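Uncharacterized protein (Mycobacterium tuberculosis, PDB 6Y56) is a nucleotidyltransferase toxin of a toxin-antitoxin system, and probably adds nucleotides to the acceptor stems of tRNAs, which would inactivate them. Local coordinates at residues W108-R113 and A124-A129; D25-H30 and F94-Q99; Y33-T38 and C83-G88; A178-L183 and D238-L243. All blocks are in the same frame, centred on the assembly; numbering follows the deposited sequence.

In the fold
Contacts 1, 2 and 3 lie on one side of the chain's centre, round the central mixed sheet. Contact 1 pairs two strands of it through backbone hydrogen bonds; contact 2, the most deeply buried, sets aromatic rings of the next strand against helix 19-38 without any hydrogen bond between the segments. That same helix reaches helix 76-86 in contact 3, an aliphatic contact that runs out to the surface at Thr38. Contact 4 differs in place and chemistry: its centre is about 28 Å from that of contact 3, and a partly exposed arginine hydrogen-bonds a carbonyl, with a carboxylate over one face of its guanidinium and a leucine methyl over the other.

Contact 1: W108-R113 and A124-A129; sequences WQLRVR and ASVEFA
Trp108 and Phe128 both turn CG anti to their carbonyl carbons (chi1 -58° and -62°), and these torsions bring the indole and the phenyl ring together on the sheet face that also carries Val126. CD1 of Trp108 comes within 4.0 Å of CE1 of Phe128, near the plane of the phenyl ring. The five-membered ring and the phenyl ring stand with their planes at 90°, obliquely placed. The indole edge also lies against the carbonyl oxygen of Val126, while NE1 is bound to the carbonyl of Gly105.

Beneath the rings the two backbones pair. Trp108 and Val126 form an antiparallel hydrogen-bonded pair: Trp108 N donates to Val126 O at 2.9 Å, and Val126 N donates back to Trp108 O over 2.9 Å. A third bond runs from Leu110 N to Ala124 O at 2.9 Å. Gln109 and Ser125 make the non-hydrogen-bonded pair between them, where the CA of Ser125 lies 3.1 Å from the O of Trp108 in a CA-H...O contact. Leu110 packs its CB against CG2 of Val126 at 4.1 Å and against the methyl of Ala124. At Ala124 a water joins the two segments, accepting from Gln109 NE2 and Ala124 N and lying 2.8 Å from Leu110 O, to which it can donate.

Cys83 of helix 76-86 touches both aromatic rings, so this face of the sheet is covered by a helix. The arrangement is that of a beta hairpin within the mixed central sheet of a nucleotidyltransferase fold.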
loop_
_atom_site.group_PDB
_atom_site.type_symbol
_atom_site.label_atom_id
_atom_site.label_comp_id
_atom_site.label_asym_id
_atom_site.label_seq_id
_atom_site.Cartn_x
_atom_site.Cartn_y
_atom_site.Cartn_z
ATOM N N TRP A 108 -2.021 13.208 4.104
ATOM C CA TRP A 108 -3.275 13.707 4.641
ATOM C C TRP A 108 -3.815 12.725 5.662
ATOM O O TRP A 108 -3.683 11.511 5.499
ATOM C CB TRP A 108 -4.318 13.900 3.530
ATOM C CG TRP A 108 -3.839 14.835 2.475
ATOM C CD1 TRP A 108 -2.936 14.565 1.483
ATOM C CD2 TRP A 108 -4.185 16.217 2.333
ATOM N NE1 TRP A 108 -2.705 15.696 0.729
ATOM C CE2 TRP A 108 -3.465 16.719 1.233
ATOM C CE3 TRP A 108 -5.048 17.074 3.023
ATOM C CZ2 TRP A 108 -3.582 18.038 0.808
ATOM C CZ3 TRP A 108 -5.161 18.380 2.603
ATOM C CH2 TRP A 108 -4.431 18.853 1.508
ATOM N N GLN A 109 -4.423 13.248 6.714
ATOM C CA GLN A 109 -5.227 12.427 7.598
ATOM C C GLN A 109 -6.646 12.392 7.050
ATOM O O GLN A 109 -7.219 13.443 6.739
ATOM C CB GLN A 109 -5.230 13.005 9.010
ATOM C CG GLN A 109 -6.139 12.215 9.938
ATOM C CD GLN A 109 -5.897 12.480 11.408
ATOM O OE1 GLN A 109 -5.243 13.460 11.790
ATOM N NE2 GLN A 109 -6.439 11.605 12.249
ATOM N N LEU A 110 -7.209 11.190 6.944
ATOM C CA LEU A 110 -8.561 11.005 6.441
ATOM C C LEU A 110 -9.518 10.801 7.605
ATOM O O LEU A 110 -9.259 9.987 8.491
ATOM C CB LEU A 110 -8.615 9.784 5.526
ATOM C CG LEU A 110 -9.991 9.420 4.964
ATOM C CD1 LEU A 110 -10.446 10.452 3.969
ATOM C CD2 LEU A 110 -9.908 8.054 4.317
ATOM N N ARG A 111 -10.632 11.521 7.588
ATOM C CA ARG A 111 -11.693 11.303 8.552
ATOM C C ARG A 111 -12.961 10.969 7.791
ATOM O O ARG A 111 -13.211 11.514 6.714
ATOM C CB ARG A 111 -11.889 12.529 9.440
ATOM C CG ARG A 111 -10.758 12.693 10.452
ATOM C CD ARG A 111 -11.046 13.790 11.464
ATOM N NE ARG A 111 -10.030 13.861 12.515
ATOM C CZ ARG A 111 -8.909 14.573 12.435
ATOM N NH1 ARG A 111 -8.638 15.281 11.343
ATOM N NH2 ARG A 111 -8.050 14.576 13.451
ATOM N N VAL A 112 -13.716 10.012 8.306
ATOM C CA VAL A 112 -14.941 9.576 7.656
ATOM C C VAL A 112 -16.038 9.542 8.709
ATOM O O VAL A 112 -15.781 9.227 9.873
ATOM C CB VAL A 112 -14.789 8.217 6.923
ATOM C CG1 VAL A 112 -13.482 8.147 6.133
ATOM C CG2 VAL A 112 -14.842 7.062 7.870
ATOM N N ARG A 113 -17.249 9.901 8.307
ATOM C CA ARG A 113 -18.377 9.862 9.227
ATOM C C ARG A 113 -19.608 9.388 8.480
ATOM O O ARG A 113 -19.934 9.914 7.413
ATOM C CB ARG A 113 -18.640 11.240 9.838
ATOM C CG ARG A 113 -19.702 11.232 10.926
ATOM C CD ARG A 113 -20.061 12.653 11.330
ATOM N NE ARG A 113 -20.259 13.497 10.157
ATOM C CZ ARG A 113 -21.369 13.511 9.424
ATOM N NH1 ARG A 113 -22.388 12.723 9.744
ATOM N NH2 ARG A 113 -21.457 14.306 8.366
ATOM N N ALA A 124 -6.469 6.946 9.868
ATOM C CA ALA A 124 -6.516 6.688 8.439
ATOM C C ALA A 124 -5.839 7.833 7.710
ATOM O O ALA A 124 -5.856 8.979 8.160
ATOM C CB ALA A 124 -7.957 6.536 7.949
ATOM N N SER A 125 -5.255 7.523 6.565
ATOM C CA SER A 125 -4.464 8.509 5.855
ATOM C C SER A 125 -4.605 8.322 4.355
ATOM O O SER A 125 -5.079 7.291 3.870
ATOM C CB SER A 125 -2.995 8.417 6.247
ATOM O OG SER A 125 -2.531 7.092 6.061
ATOM N N VAL A 126 -4.185 9.349 3.625
ATOM C CA VAL A 126 -4.048 9.306 2.177
ATOM C C VAL A 126 -2.678 9.878 1.854
ATOM O O VAL A 126 -2.305 10.932 2.381
ATOM C CB VAL A 126 -5.149 10.126 1.483
ATOM C CG1 VAL A 126 -5.078 9.944 -0.020
ATOM C CG2 VAL A 126 -6.525 9.746 2.008
ATOM N N GLU A 127 -1.923 9.187 1.003
ATOM C CA GLU A 127 -0.584 9.638 0.651
ATOM C C GLU A 127 -0.386 9.510 -0.848
ATOM O O GLU A 127 -0.878 8.560 -1.468
ATOM C CB GLU A 127 0.489 8.819 1.366
ATOM C CG GLU A 127 1.870 9.430 1.300
ATOM C CD GLU A 127 2.910 8.581 1.996
ATOM O OE1 GLU A 127 4.110 8.906 1.881
ATOM O OE2 GLU A 127 2.525 7.591 2.655
ATOM N N PHE A 128 0.364 10.451 -1.421
ATOM C CA PHE A 128 0.577 10.534 -2.862
ATOM C C PHE A 128 2.070 10.556 -3.128
ATOM O O PHE A 128 2.737 11.557 -2.836
ATOM C CB PHE A 128 -0.040 11.807 -3.416
ATOM C CG PHE A 128 -1.515 11.893 -3.242
ATOM C CD1 PHE A 128 -2.057 12.430 -2.091
ATOM C CD2 PHE A 128 -2.363 11.470 -4.246
ATOM C CE1 PHE A 128 -3.417 12.535 -1.919
ATOM C CE2 PHE A 128 -3.732 11.576 -4.087
ATOM C CZ PHE A 128 -4.257 12.104 -2.919
ATOM N N ALA A 129 2.589 9.474 -3.698
ATOM C CA ALA A 129 4.003 9.394 -4.025
ATOM C C ALA A 129 4.298 10.198 -5.282
ATOM O O ALA A 129 3.502 10.218 -6.228
ATOM C CB ALA A 129 4.394 7.936 -4.272
HETATM O O HOH W 1 -7.875 9.437 10.862
#

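Contact 2: D25-H30 and F94-Q99; sequences DVAQDH and FEFGVQ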
loop_
_atom_site.group_PDB
_atom_site.type_symbol
_atom_site.label_atom_id
_atom_site.label_comp_id
_atom_site.label_asym_id
_atom_site.label_seq_id
_atom_site.Cartn_x
_atom_site.Cartn_y
_atom_site.Cartn_z
ATOM N N ASP A 25 -13.012 0.365 6.082
ATOM C CA ASP A 25 -12.880 -0.415 4.853
ATOM C C ASP A 25 -14.030 -0.108 3.898
ATOM O O ASP A 25 -13.822 0.134 2.696
ATOM C CB ASP A 25 -12.838 -1.911 5.207
ATOM C CG ASP A 25 -12.609 -2.803 3.998
ATOM O OD1 ASP A 25 -11.505 -2.749 3.423
ATOM O OD2 ASP A 25 -13.527 -3.567 3.611
ATOM N N VAL A 26 -15.255 -0.081 4.426
ATOM C CA VAL A 26 -16.416 0.239 3.605
ATOM C C VAL A 26 -16.332 1.675 3.101
ATOM O O VAL A 26 -16.613 1.954 1.925
ATOM C CB VAL A 26 -17.711 -0.007 4.405
ATOM C CG1 VAL A 26 -18.917 0.512 3.651
ATOM C CG2 VAL A 26 -17.875 -1.478 4.714
ATOM N N ALA A 27 -15.960 2.612 3.985
ATOM C CA ALA A 27 -15.850 4.016 3.587
ATOM C C ALA A 27 -14.833 4.191 2.468
ATOM O O ALA A 27 -15.073 4.949 1.519
ATOM C CB ALA A 27 -15.479 4.870 4.800
ATOM N N GLN A 28 -13.699 3.487 2.552
ATOM C CA GLN A 28 -12.707 3.550 1.481
ATOM C C GLN A 28 -13.289 3.122 0.141
ATOM O O GLN A 28 -12.967 3.713 -0.899
ATOM C CB GLN A 28 -11.526 2.640 1.803
ATOM C CG GLN A 28 -10.677 3.072 2.959
ATOM C CD GLN A 28 -9.718 1.989 3.363
ATOM O OE1 GLN A 28 -9.995 0.802 3.170
ATOM N NE2 GLN A 28 -8.588 2.381 3.930
ATOM N N ASP A 29 -14.111 2.062 0.125
ATOM C CA ASP A 29 -14.721 1.638 -1.136
ATOM C C ASP A 29 -15.577 2.748 -1.719
ATOM O O ASP A 29 -15.608 2.953 -2.940
ATOM C CB ASP A 29 -15.611 0.410 -0.940
ATOM C CG ASP A 29 -14.846 -0.812 -0.503
ATOM O OD1 ASP A 29 -13.601 -0.848 -0.650
ATOM O OD2 ASP A 29 -15.503 -1.743 -0.014
ATOM N N HIS A 30 -16.291 3.460 -0.851
ATOM C CA HIS A 30 -17.134 4.564 -1.289
ATOM C C HIS A 30 -16.291 5.712 -1.828
ATOM O O HIS A 30 -16.647 6.321 -2.843
ATOM C CB HIS A 30 -18.033 5.022 -0.134
ATOM C CG HIS A 30 -19.191 4.107 0.129
ATOM N ND1 HIS A 30 -19.033 2.812 0.574
ATOM C CD2 HIS A 30 -20.526 4.298 -0.002
ATOM C CE1 HIS A 30 -20.221 2.242 0.702
ATOM N NE2 HIS A 30 -21.143 3.124 0.355
ATOM N N PHE A 94 -21.808 8.378 3.728
ATOM C CA PHE A 94 -20.492 8.761 4.230
ATOM C C PHE A 94 -20.144 10.190 3.841
ATOM O O PHE A 94 -20.376 10.609 2.703
ATOM C CB PHE A 94 -19.396 7.859 3.662
ATOM C CG PHE A 94 -19.444 6.447 4.165
ATOM C CD1 PHE A 94 -18.882 6.099 5.390
ATOM C CD2 PHE A 94 -20.077 5.471 3.412
ATOM C CE1 PHE A 94 -18.934 4.786 5.847
ATOM C CE2 PHE A 94 -20.130 4.158 3.858
ATOM C CZ PHE A 94 -19.560 3.814 5.073
ATOM N N GLU A 95 -19.529 10.908 4.773
ATOM C CA GLU A 95 -18.896 12.191 4.510
ATOM C C GLU A 95 -17.415 12.052 4.808
ATOM O O GLU A 95 -17.031 11.375 5.767
ATOM C CB GLU A 95 -19.481 13.300 5.397
ATOM C CG GLU A 95 -19.008 14.700 5.013
ATOM C CD GLU A 95 -19.468 15.764 5.995
ATOM O OE1 GLU A 95 -20.504 15.556 6.660
ATOM O OE2 GLU A 95 -18.790 16.809 6.099
ATOM N N PHE A 96 -16.591 12.692 3.983
ATOM C CA PHE A 96 -15.145 12.576 4.068
ATOM C C PHE A 96 -14.515 13.933 4.320
ATOM O O PHE A 96 -15.030 14.968 3.898
ATOM C CB PHE A 96 -14.580 12.017 2.768
ATOM C CG PHE A 96 -15.118 10.656 2.433
ATOM C CD1 PHE A 96 -14.495 9.513 2.918
ATOM C CD2 PHE A 96 -16.272 10.510 1.684
ATOM C CE1 PHE A 96 -14.990 8.255 2.627
ATOM C CE2 PHE A 96 -16.766 9.238 1.393
ATOM C CZ PHE A 96 -16.128 8.121 1.873
ATOM N N GLY A 97 -13.383 13.909 5.001
ATOM C CA GLY A 97 -12.566 15.099 5.150
ATOM C C GLY A 97 -11.113 14.689 5.179
ATOM O O GLY A 97 -10.767 13.593 5.637
ATOM N N VAL A 98 -10.256 15.560 4.662
ATOM C CA VAL A 98 -8.819 15.340 4.705
ATOM C C VAL A 98 -8.147 16.567 5.293
ATOM O O VAL A 98 -8.515 17.703 4.971
ATOM C CB VAL A 98 -8.212 14.960 3.334
ATOM C CG1 VAL A 98 -8.512 13.486 3.003
ATOM C CG2 VAL A 98 -8.714 15.892 2.236
ATOM N N GLN A 99 -7.164 16.332 6.155
ATOM C CA GLN A 99 -6.368 17.384 6.769
ATOM C C GLN A 99 -4.903 17.110 6.467
ATOM O O GLN A 99 -4.427 15.989 6.648
ATOM C CB GLN A 99 -6.577 17.398 8.279
ATOM C CG GLN A 99 -5.842 18.537 8.958
ATOM C CD GLN A 99 -6.221 18.692 10.413
ATOM O OE1 GLN A 99 -6.360 19.812 10.912
ATOM N NE2 GLN A 99 -6.393 17.568 11.108
#
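The ring-to-ring contact is between Phe94 and His30. The phenyl ring turns its edge to the imidazole face in an edge-to-face pair, with CE2 of Phe94 over the centre of the imidazole; the centroids are 4.7 Å apart and the planes make 57°. A CH-pi contact engages the phenyl face: CA of Ala27 sits 4.0 Å from the centroid of the Phe94 ring, 13° off the normal.

Aliphatic contacts fill in around this ring. The methyl of Ala27 lies 3.6 Å from CE1 of Phe94, and CG1 of Val26 meets CZ of Phe94 at 3.7 Å.

Phe96 makes a ring-edge contact with a backbone carbonyl oxygen, its CZ 3.4 Å from Ala27 O, with CB of His30 also near the ring plane.

The polar bond here stays within the helix. His30 keeps CG beside its backbone N (chi1 -76°), which lets ND1 fold back to Val26 O, 2.9 Å away and approached from above the carbonyl plane, while the imidazole face meets Phe94. This oxygen also accepts from His30 N. Phe153 meets the imidazole edge-to-face and His114 meets Phe94 likewise.

No hydrogen bond joins helix to strand, so cohesion rests on buried ring and methyl packing, while the ND1 bond restrains the imidazole.

Contact 3: Y33-T38 and C83-G88; sequences YLLSQT and CELIDG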
loop_
_atom_site.group_PDB
_atom_site.type_symbol
_atom_site.label_atom_id
_atom_site.label_comp_id
_atom_site.label_asym_id
_atom_site.label_seq_id
_atom_site.Cartn_x
_atom_site.Cartn_y
_atom_site.Cartn_z
ATOM N N TYR A 33 -14.920 4.737 -5.206
ATOM C CA TYR A 33 -15.984 4.882 -6.196
ATOM C C TYR A 33 -16.123 6.336 -6.630
ATOM O O TYR A 33 -16.185 6.643 -7.825
ATOM C CB TYR A 33 -17.304 4.370 -5.615
ATOM C CG TYR A 33 -18.493 4.604 -6.534
ATOM C CD1 TYR A 33 -18.622 3.894 -7.719
ATOM C CD2 TYR A 33 -19.470 5.542 -6.225
ATOM C CE1 TYR A 33 -19.693 4.099 -8.571
ATOM C CE2 TYR A 33 -20.552 5.747 -7.081
ATOM C CZ TYR A 33 -20.644 5.026 -8.245
ATOM O OH TYR A 33 -21.711 5.222 -9.094
ATOM N N LEU A 34 -16.172 7.256 -5.671
ATOM C CA LEU A 34 -16.259 8.672 -6.017
ATOM C C LEU A 34 -15.114 9.097 -6.929
ATOM O O LEU A 34 -15.331 9.735 -7.965
ATOM C CB LEU A 34 -16.248 9.496 -4.733
ATOM C CG LEU A 34 -16.074 10.996 -4.964
ATOM C CD1 LEU A 34 -17.357 11.592 -5.521
ATOM C CD2 LEU A 34 -15.623 11.683 -3.682
ATOM N N LEU A 35 -13.881 8.742 -6.567
ATOM C CA LEU A 35 -12.739 9.113 -7.395
ATOM C C LEU A 35 -12.872 8.534 -8.794
ATOM O O LEU A 35 -12.563 9.207 -9.786
ATOM C CB LEU A 35 -11.441 8.617 -6.761
ATOM C CG LEU A 35 -11.036 9.275 -5.439
ATOM C CD1 LEU A 35 -9.658 8.789 -5.029
ATOM C CD2 LEU A 35 -11.042 10.797 -5.525
ATOM N N SER A 36 -13.348 7.290 -8.900
ATOM C CA SER A 36 -13.425 6.650 -10.207
ATOM C C SER A 36 -14.435 7.344 -11.103
ATOM O O SER A 36 -14.323 7.281 -12.332
ATOM C CB SER A 36 -13.806 5.182 -10.062
ATOM O OG SER A 36 -15.179 5.025 -9.724
ATOM N N GLN A 37 -15.427 7.992 -10.511
ATOM C CA GLN A 37 -16.435 8.685 -11.297
ATOM C C GLN A 37 -15.995 10.068 -11.747
ATOM O O GLN A 37 -16.642 10.638 -12.632
ATOM C CB GLN A 37 -17.737 8.808 -10.500
ATOM C CG GLN A 37 -18.485 7.491 -10.313
ATOM C CD GLN A 37 -19.230 7.046 -11.571
ATOM O OE1 GLN A 37 -18.823 6.098 -12.248
ATOM N NE2 GLN A 37 -20.329 7.726 -11.883
ATOM N N THR A 38 -14.925 10.615 -11.179
ATOM C CA THR A 38 -14.599 12.026 -11.344
ATOM C C THR A 38 -13.193 12.279 -11.872
ATOM O O THR A 38 -12.996 13.217 -12.648
ATOM C CB THR A 38 -14.762 12.751 -9.994
ATOM O OG1 THR A 38 -15.999 12.377 -9.366
ATOM C CG2 THR A 38 -14.721 14.252 -10.182
ATOM N N CYS A 83 -7.465 15.756 -3.740
ATOM C CA CYS A 83 -7.712 16.182 -2.368
ATOM C C CYS A 83 -8.904 17.132 -2.277
ATOM O O CYS A 83 -9.702 17.039 -1.336
ATOM C CB CYS A 83 -6.444 16.808 -1.777
ATOM S SG CYS A 83 -5.134 15.579 -1.511
ATOM N N GLU A 84 -9.045 18.052 -3.237
ATOM C CA GLU A 84 -10.211 18.934 -3.236
ATOM C C GLU A 84 -11.493 18.136 -3.412
ATOM O O GLU A 84 -12.529 18.469 -2.822
ATOM C CB GLU A 84 -10.106 19.974 -4.353
ATOM C CG GLU A 84 -9.071 21.070 -4.148
ATOM C CD GLU A 84 -9.219 22.177 -5.181
ATOM O OE1 GLU A 84 -10.370 22.465 -5.581
ATOM O OE2 GLU A 84 -8.199 22.756 -5.609
ATOM N N LEU A 85 -11.436 17.066 -4.206
ATOM C CA LEU A 85 -12.612 16.235 -4.415
ATOM C C LEU A 85 -12.981 15.480 -3.149
ATOM O O LEU A 85 -14.163 15.417 -2.786
ATOM C CB LEU A 85 -12.352 15.267 -5.561
ATOM C CG LEU A 85 -13.495 14.320 -5.880
ATOM C CD1 LEU A 85 -14.732 15.112 -6.288
ATOM C CD2 LEU A 85 -13.072 13.367 -6.983
ATOM N N ILE A 86 -11.989 14.908 -2.463
ATOM C CA ILE A 86 -12.254 14.131 -1.254
ATOM C C ILE A 86 -12.821 15.022 -0.159
ATOM O O ILE A 86 -13.822 14.684 0.485
ATOM C CB ILE A 86 -10.974 13.425 -0.779
ATOM C CG1 ILE A 86 -10.530 12.375 -1.802
ATOM C CG2 ILE A 86 -11.212 12.776 0.584
ATOM C CD1 ILE A 86 -9.194 11.744 -1.476
ATOM N N ASP A 87 -12.185 16.174 0.072
ATOM C CA ASP A 87 -12.501 16.985 1.241
ATOM C C ASP A 87 -13.922 17.541 1.160
ATOM O O ASP A 87 -14.250 18.320 0.259
ATOM C CB ASP A 87 -11.485 18.110 1.391
ATOM C CG ASP A 87 -11.526 18.740 2.759
ATOM O OD1 ASP A 87 -11.693 18.018 3.759
ATOM O OD2 ASP A 87 -11.403 19.980 2.833
ATOM N N GLY A 88 -14.757 17.146 2.111
ATOM C CA GLY A 88 -16.137 17.574 2.154
ATOM C C GLY A 88 -17.090 16.741 1.325
ATOM O O GLY A 88 -18.295 17.016 1.344
#
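Leu85 reaches across to helix 19-38 and meets three of its residues, two of them end-on and one in passing. Leu34 and Leu85 approach tip to tip, with CD2 of Leu34 4.0 Å from CG of Leu85. Thr38 also meets Leu85 end-on, and more closely: its CB is 3.5 Å from CD2 of Leu85, and its CG2 touches both methyls of that leucine. Leu35 behaves differently, sliding past Leu85 in the opposite direction until CD2 of Leu35 lies 3.6 Å from CD2 of Leu85. With CG anti to the backbone N (chi1 179°), Leu85 extends its branched end toward the other helix, and its CD2 fits between Leu35 and Thr38.

The same CD2 of Leu35 also meets Ile86, whose side chain it crosses at a slant, 4.1 Å from CG1 of Ile86. Thr38 turns its carbon side to Leu85 while its hydroxyl donates to the carbonyl O of Leu34, 3.1 Å from OG1 of Thr38. That bond ties the threonine back to its own helix and leaves CB and CG2 facing the leucine. No hydrogen bond passes between the two segments, and the contact is aliphatic throughout.

Helix 76-86 ends here: Asp87 is the first residue to leave the helical conformation, and its OD1 accepts from Val98 N of strand 94-100. Ile86 packs on Phe96 and Val98 of that strand, Leu35 on Phe41 and Leu85 on Val39, so the contact joins segment 33-38 of helix 19-38 to the end of helix 76-86, beside strand 94-100 of the central sheet.

Contact 4: A178-L183 and D238-L243; sequences ALARDL and DSIGVL
Arg181 grips Asp238 side-on, NE and NH2 both donating to its carbonyl oxygen. The bonds to Asp238 O are each 2.9 Å long, from NE and from NH2 of Arg181, and the oxygen lies in the guanidinium plane. NE lies in the carbonyl plane, whereas NH2 sits above it, 40° out. The carboxylate of Asp238 stacks over one guanidinium face, the two planes only 8° apart. Its OD2 is 3.0 Å from NE of Arg181, but no N-H points at it, so this salt bridge acts through charge alone. Leu243 covers the opposite face, bringing CD1 to 3.4 Å from NE of Arg181.

An extended chain from CG to NE carries the guanidinium out to this site. Closer to the backbones, the CB of Ala180 packs on CG2 of Ile240 at 3.9 Å, and CD1 of Ile240 lies near CA of Arg181.

Farther out, Arg181 NH1 donates to Thr67 OG1, a third hydrogen bond, outside both segments, that should limit guanidinium rotation. Ala180 also rests on Met249 of helix 249-259.

Asp238 and Ser239 both have positive phi in the turn that leads into helix 240-243; Ser239 holds the N-cap position, though its side chain makes no capping bond. The contact joins the start of helix 180-189 to that turn through two arginine N-H groups that converge on one carbonyl oxygen, within the helical part of this AbiEii-family protein.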
loop_
_atom_site.group_PDB
_atom_site.type_symbol
_atom_site.label_atom_id
_atom_site.label_comp_id
_atom_site.label_asym_id
_atom_site.label_seq_id
_atom_site.Cartn_x
_atom_site.Cartn_y
_atom_site.Cartn_z
ATOM N N ALA A 178 10.951 -1.743 10.399
ATOM C CA ALA A 178 10.213 -2.995 10.538
ATOM C C ALA A 178 8.800 -2.689 11.023
ATOM O O ALA A 178 8.606 -2.286 12.175
ATOM C CB ALA A 178 10.941 -3.917 11.514
ATOM N N LEU A 179 7.812 -2.873 10.143
ATOM C CA LEU A 179 6.413 -2.603 10.453
ATOM C C LEU A 179 5.614 -3.895 10.354
ATOM O O LEU A 179 5.705 -4.607 9.351
ATOM C CB LEU A 179 5.828 -1.570 9.478
ATOM C CG LEU A 179 6.571 -0.247 9.291
ATOM C CD1 LEU A 179 5.837 0.660 8.294
ATOM C CD2 LEU A 179 6.778 0.465 10.634
ATOM N N ALA A 180 4.796 -4.181 11.373
ATOM C CA ALA A 180 4.025 -5.422 11.351
ATOM C C ALA A 180 3.081 -5.498 10.158
ATOM O O ALA A 180 2.849 -6.591 9.632
ATOM C CB ALA A 180 3.240 -5.595 12.654
ATOM N N ARG A 181 2.512 -4.364 9.725
ATOM C CA ARG A 181 1.613 -4.411 8.578
ATOM C C ARG A 181 2.369 -4.793 7.315
ATOM O O ARG A 181 1.850 -5.537 6.471
ATOM C CB ARG A 181 0.896 -3.069 8.395
ATOM C CG ARG A 181 0.010 -2.656 9.572
ATOM C CD ARG A 181 -0.507 -1.231 9.393
ATOM N NE ARG A 181 -1.282 -0.766 10.543
ATOM C CZ ARG A 181 -2.182 0.213 10.489
ATOM N NH1 ARG A 181 -2.423 0.830 9.343
ATOM N NH2 ARG A 181 -2.838 0.572 11.588
ATOM N N ASP A 182 3.617 -4.335 7.192
ATOM C CA ASP A 182 4.421 -4.728 6.042
ATOM C C ASP A 182 4.806 -6.199 6.131
ATOM O O ASP A 182 4.815 -6.905 5.118
ATOM C CB ASP A 182 5.694 -3.894 5.963
ATOM C CG ASP A 182 5.458 -2.471 5.491
ATOM O OD1 ASP A 182 4.355 -2.155 5.002
ATOM O OD2 ASP A 182 6.393 -1.656 5.645
ATOM N N LEU A 183 5.141 -6.676 7.337
ATOM C CA LEU A 183 5.431 -8.096 7.516
ATOM C C LEU A 183 4.237 -8.954 7.113
ATOM O O LEU A 183 4.391 -9.972 6.427
ATOM C CB LEU A 183 5.801 -8.352 8.977
ATOM C CG LEU A 183 6.017 -9.812 9.394
ATOM C CD1 LEU A 183 7.201 -10.416 8.643
ATOM C CD2 LEU A 183 6.227 -9.892 10.894
ATOM N N ASP A 238 1.583 -1.230 15.281
ATOM C CA ASP A 238 0.607 -0.368 14.614
ATOM C C ASP A 238 -0.764 -1.033 14.484
ATOM O O ASP A 238 -1.345 -1.126 13.402
ATOM C CB ASP A 238 1.130 0.141 13.271
ATOM C CG ASP A 238 0.321 1.304 12.731
ATOM O OD1 ASP A 238 -0.337 2.010 13.533
ATOM O OD2 ASP A 238 0.351 1.512 11.498
ATOM N N SER A 239 -1.275 -1.517 15.614
ATOM C CA SER A 239 -2.643 -2.037 15.695
ATOM C C SER A 239 -2.900 -3.197 14.732
ATOM O O SER A 239 -4.026 -3.383 14.263
ATOM C CB SER A 239 -3.685 -0.928 15.501
ATOM O OG SER A 239 -3.541 0.074 16.492
ATOM N N ILE A 240 -1.870 -3.993 14.424
ATOM C CA ILE A 240 -2.067 -5.123 13.521
ATOM C C ILE A 240 -3.157 -6.058 14.038
ATOM O O ILE A 240 -3.922 -6.625 13.249
ATOM C CB ILE A 240 -0.729 -5.845 13.226
ATOM C CG1 ILE A 240 -0.919 -6.996 12.232
ATOM C CG2 ILE A 240 -0.080 -6.342 14.513
ATOM C CD1 ILE A 240 -1.242 -6.531 10.820
ATOM N N GLY A 241 -3.270 -6.210 15.363
ATOM C CA GLY A 241 -4.283 -7.079 15.941
ATOM C C GLY A 241 -5.697 -6.594 15.730
ATOM O O GLY A 241 -6.630 -7.401 15.780
ATOM N N VAL A 242 -5.878 -5.292 15.505
ATOM C CA VAL A 242 -7.186 -4.783 15.110
ATOM C C VAL A 242 -7.507 -5.206 13.684
ATOM O O VAL A 242 -8.646 -5.562 13.363
ATOM C CB VAL A 242 -7.215 -3.251 15.277
ATOM C CG1 VAL A 242 -8.515 -2.672 14.758
ATOM C CG2 VAL A 242 -6.987 -2.865 16.737
ATOM N N LEU A 243 -6.503 -5.211 12.817
ATOM C CA LEU A 243 -6.712 -5.365 11.387
ATOM C C LEU A 243 -6.820 -6.812 10.937
ATOM O O LEU A 243 -7.352 -7.068 9.854
ATOM C CB LEU A 243 -5.562 -4.693 10.627
ATOM C CG LEU A 243 -5.345 -3.229 11.031
ATOM C CD1 LEU A 243 -4.124 -2.671 10.316
ATOM C CD2 LEU A 243 -6.578 -2.376 10.741
#